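Side-chain contact in putative metal-dependent hydrolase (Parabacteroides distasonis ATCC 8503, PDB 3KL7), which binds two zinc ions and is probably a hydrolase of the metallo-beta-lactamase superfamily: residues A[42-47]-A[119-124]. Sequence-based numbering, arbitrary orientation.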
loop_
_atom_site.group_PDB
_atom_site.type_symbol
_atom_site.label_atom_id
_atom_site.label_comp_id
_atom_site.label_asym_id
_atom_site.label_seq_id
_atom_site.Cartn_x
_atom_site.Cartn_y
_atom_site.Cartn_z
ATOM N N LEU A 42 3.788 8.880 -2.615
ATOM C CA LEU A 42 3.360 9.694 -1.472
ATOM C C LEU A 42 4.305 10.848 -1.319
ATOM O O LEU A 42 5.501 10.663 -1.313
ATOM C CB LEU A 42 3.366 8.856 -0.187
ATOM C CG LEU A 42 2.143 7.991 0.112
ATOM C CD1 LEU A 42 2.014 6.897 -0.874
ATOM C CD2 LEU A 42 2.253 7.430 1.528
ATOM N N THR A 43 3.779 12.043 -1.207
ATOM C CA THR A 43 4.617 13.219 -0.993
ATOM C C THR A 43 4.253 13.850 0.338
ATOM O O THR A 43 3.096 14.221 0.551
ATOM C CB THR A 43 4.412 14.279 -2.106
ATOM O OG1 THR A 43 4.561 13.662 -3.391
ATOM C CG2 THR A 43 5.402 15.390 -1.954
ATOM N N TYR A 44 5.241 13.978 1.233
ATOM C CA TYR A 44 5.030 14.594 2.544
ATOM C C TYR A 44 6.221 15.415 2.960
ATOM O O TYR A 44 7.345 14.917 2.985
ATOM C CB TYR A 44 4.774 13.516 3.588
ATOM C CG TYR A 44 4.690 14.045 5.002
ATOM C CD1 TYR A 44 3.551 14.688 5.460
ATOM C CD2 TYR A 44 5.748 13.897 5.873
ATOM C CE1 TYR A 44 3.478 15.169 6.749
ATOM C CE2 TYR A 44 5.687 14.372 7.154
ATOM C CZ TYR A 44 4.554 15.002 7.596
ATOM O OH TYR A 44 4.516 15.483 8.899
ATOM N N ASP A 45 5.984 16.689 3.293
ATOM C CA ASP A 45 7.048 17.551 3.819
ATOM C C ASP A 45 8.310 17.553 2.873
ATOM O O ASP A 45 9.449 17.439 3.335
ATOM C CB ASP A 45 7.438 17.053 5.232
ATOM C CG ASP A 45 8.097 18.142 6.096
ATOM O OD1 ASP A 45 7.654 19.323 6.036
ATOM O OD2 ASP A 45 9.044 17.799 6.850
ATOM N N ASN A 46 8.071 17.675 1.566
ATOM C CA ASN A 46 9.157 17.689 0.543
ATOM C C ASN A 46 9.972 16.396 0.445
ATOM O O ASN A 46 11.091 16.396 -0.076
ATOM C CB ASN A 46 10.080 18.885 0.750
ATOM C CG ASN A 46 9.399 20.205 0.420
ATOM O OD1 ASN A 46 8.509 20.263 -0.436
ATOM N ND2 ASN A 46 9.807 21.265 1.092
ATOM N N HIS A 47 9.408 15.306 0.942
ATOM C CA HIS A 47 9.989 13.990 0.774
ATOM C C HIS A 47 9.102 13.211 -0.171
ATOM O O HIS A 47 7.870 13.341 -0.119
ATOM C CB HIS A 47 10.070 13.252 2.121
ATOM C CG HIS A 47 10.895 13.959 3.143
ATOM N ND1 HIS A 47 12.270 14.048 3.057
ATOM C CD2 HIS A 47 10.543 14.620 4.271
ATOM C CE1 HIS A 47 12.726 14.736 4.087
ATOM N NE2 HIS A 47 11.698 15.098 4.835
ATOM N N ILE A 119 13.157 6.660 10.272
ATOM C CA ILE A 119 12.859 7.834 9.423
ATOM C C ILE A 119 12.071 8.807 10.276
ATOM O O ILE A 119 10.957 8.503 10.694
ATOM C CB ILE A 119 11.996 7.478 8.187
ATOM C CG1 ILE A 119 12.517 6.232 7.492
ATOM C CG2 ILE A 119 11.979 8.661 7.196
ATOM C CD1 ILE A 119 13.977 6.282 7.239
ATOM N N SER A 120 12.635 9.981 10.519
ATOM C CA SER A 120 12.081 10.891 11.512
ATOM C C SER A 120 10.712 11.439 11.137
ATOM O O SER A 120 9.975 11.877 12.006
ATOM C CB SER A 120 13.035 12.045 11.766
ATOM O OG SER A 120 13.121 12.880 10.628
ATOM N N TYR A 121 10.377 11.410 9.842
ATOM C CA TYR A 121 9.119 11.989 9.352
ATOM C C TYR A 121 8.073 10.934 8.981
ATOM O O TYR A 121 6.974 11.277 8.541
ATOM C CB TYR A 121 9.384 12.908 8.139
ATOM C CG TYR A 121 10.053 12.234 6.967
ATOM C CD1 TYR A 121 9.308 11.501 6.040
ATOM C CD2 TYR A 121 11.432 12.349 6.762
ATOM C CE1 TYR A 121 9.932 10.866 4.930
ATOM C CE2 TYR A 121 12.068 11.721 5.657
ATOM C CZ TYR A 121 11.306 10.984 4.751
ATOM O OH TYR A 121 11.917 10.361 3.666
HETATM N N MSE A 122 8.403 9.657 9.156
HETATM C CA MSE A 122 7.486 8.592 8.755
HETATM C C MSE A 122 7.773 7.302 9.475
HETATM O O MSE A 122 8.772 6.626 9.180
HETATM C CB MSE A 122 7.566 8.345 7.250
HETATM C CG MSE A 122 6.591 7.268 6.777
HETATM SE SE MSE A 122 6.721 6.879 4.936
HETATM C CE MSE A 122 8.362 5.900 4.975
ATOM N N LYS A 123 6.889 6.945 10.420
ATOM C CA LYS A 123 7.002 5.690 11.140
ATOM C C LYS A 123 6.431 4.620 10.267
ATOM O O LYS A 123 5.425 4.840 9.600
ATOM C CB LYS A 123 6.237 5.757 12.479
ATOM C CG LYS A 123 6.184 4.430 13.236
ATOM C CD LYS A 123 5.593 4.592 14.642
ATOM C CE LYS A 123 4.073 4.778 14.590
ATOM N NZ LYS A 123 3.443 4.681 15.930
ATOM N N ILE A 124 7.084 3.459 10.244
ATOM C CA ILE A 124 6.595 2.316 9.465
ATOM C C ILE A 124 6.317 1.146 10.377
ATOM O O ILE A 124 7.129 0.809 11.226
ATOM C CB ILE A 124 7.637 1.820 8.403
ATOM C CG1 ILE A 124 8.214 2.975 7.594
ATOM C CG2 ILE A 124 7.004 0.835 7.475
ATOM C CD1 ILE A 124 9.356 2.538 6.634
#
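Y44 and H47, the end residues of a beta hairpin turn, meet Y121, which lies in a second turn leading into strand 123-128. The first turn is type I', its four residues closed by paired backbone bonds (Y44 N to H47 O, 3.0 Å; H47 N to Y44 O, 2.9 Å) between strands 39-44 and 47-51; the second, I119 to M122, is type I, with a longer bond from M122 N to I119 O (3.2 Å). The two belong to the facing mixed sheets in the alpha-beta/beta-alpha sandwich of the metallo-beta-lactamase fold, and the contact joins one sheet to the other away from the zinc site. Its centre is a face-to-face stack: the H47 imidazole lies almost flat on the Y121 phenol, planes at 4° and centroids 3.6 Å apart. The overlap is extensive, with H47 NE2 3.4 Å from Y121 CD2 and H47 CG just as close to Y121 CZ. I119 CG2 packs on the opposite face of the phenol, towards its rim, so the Y121 ring is sandwiched between its own turn and the hairpin. Y121 takes up this position with CG between its backbone N and carbonyl carbon (chi1 59°). The side chains of Y44, CG anti to its backbone N (chi1 174°), and Y121 run antiparallel to each other; the Y44 ring also meets that of F152 from strand 146-152. Selenomethionine M122 packs on I49 and F152. Y44 CE2 comes closest to Y121, 4.1 Å from Y121 CB and 3.6 Å from Y121 O.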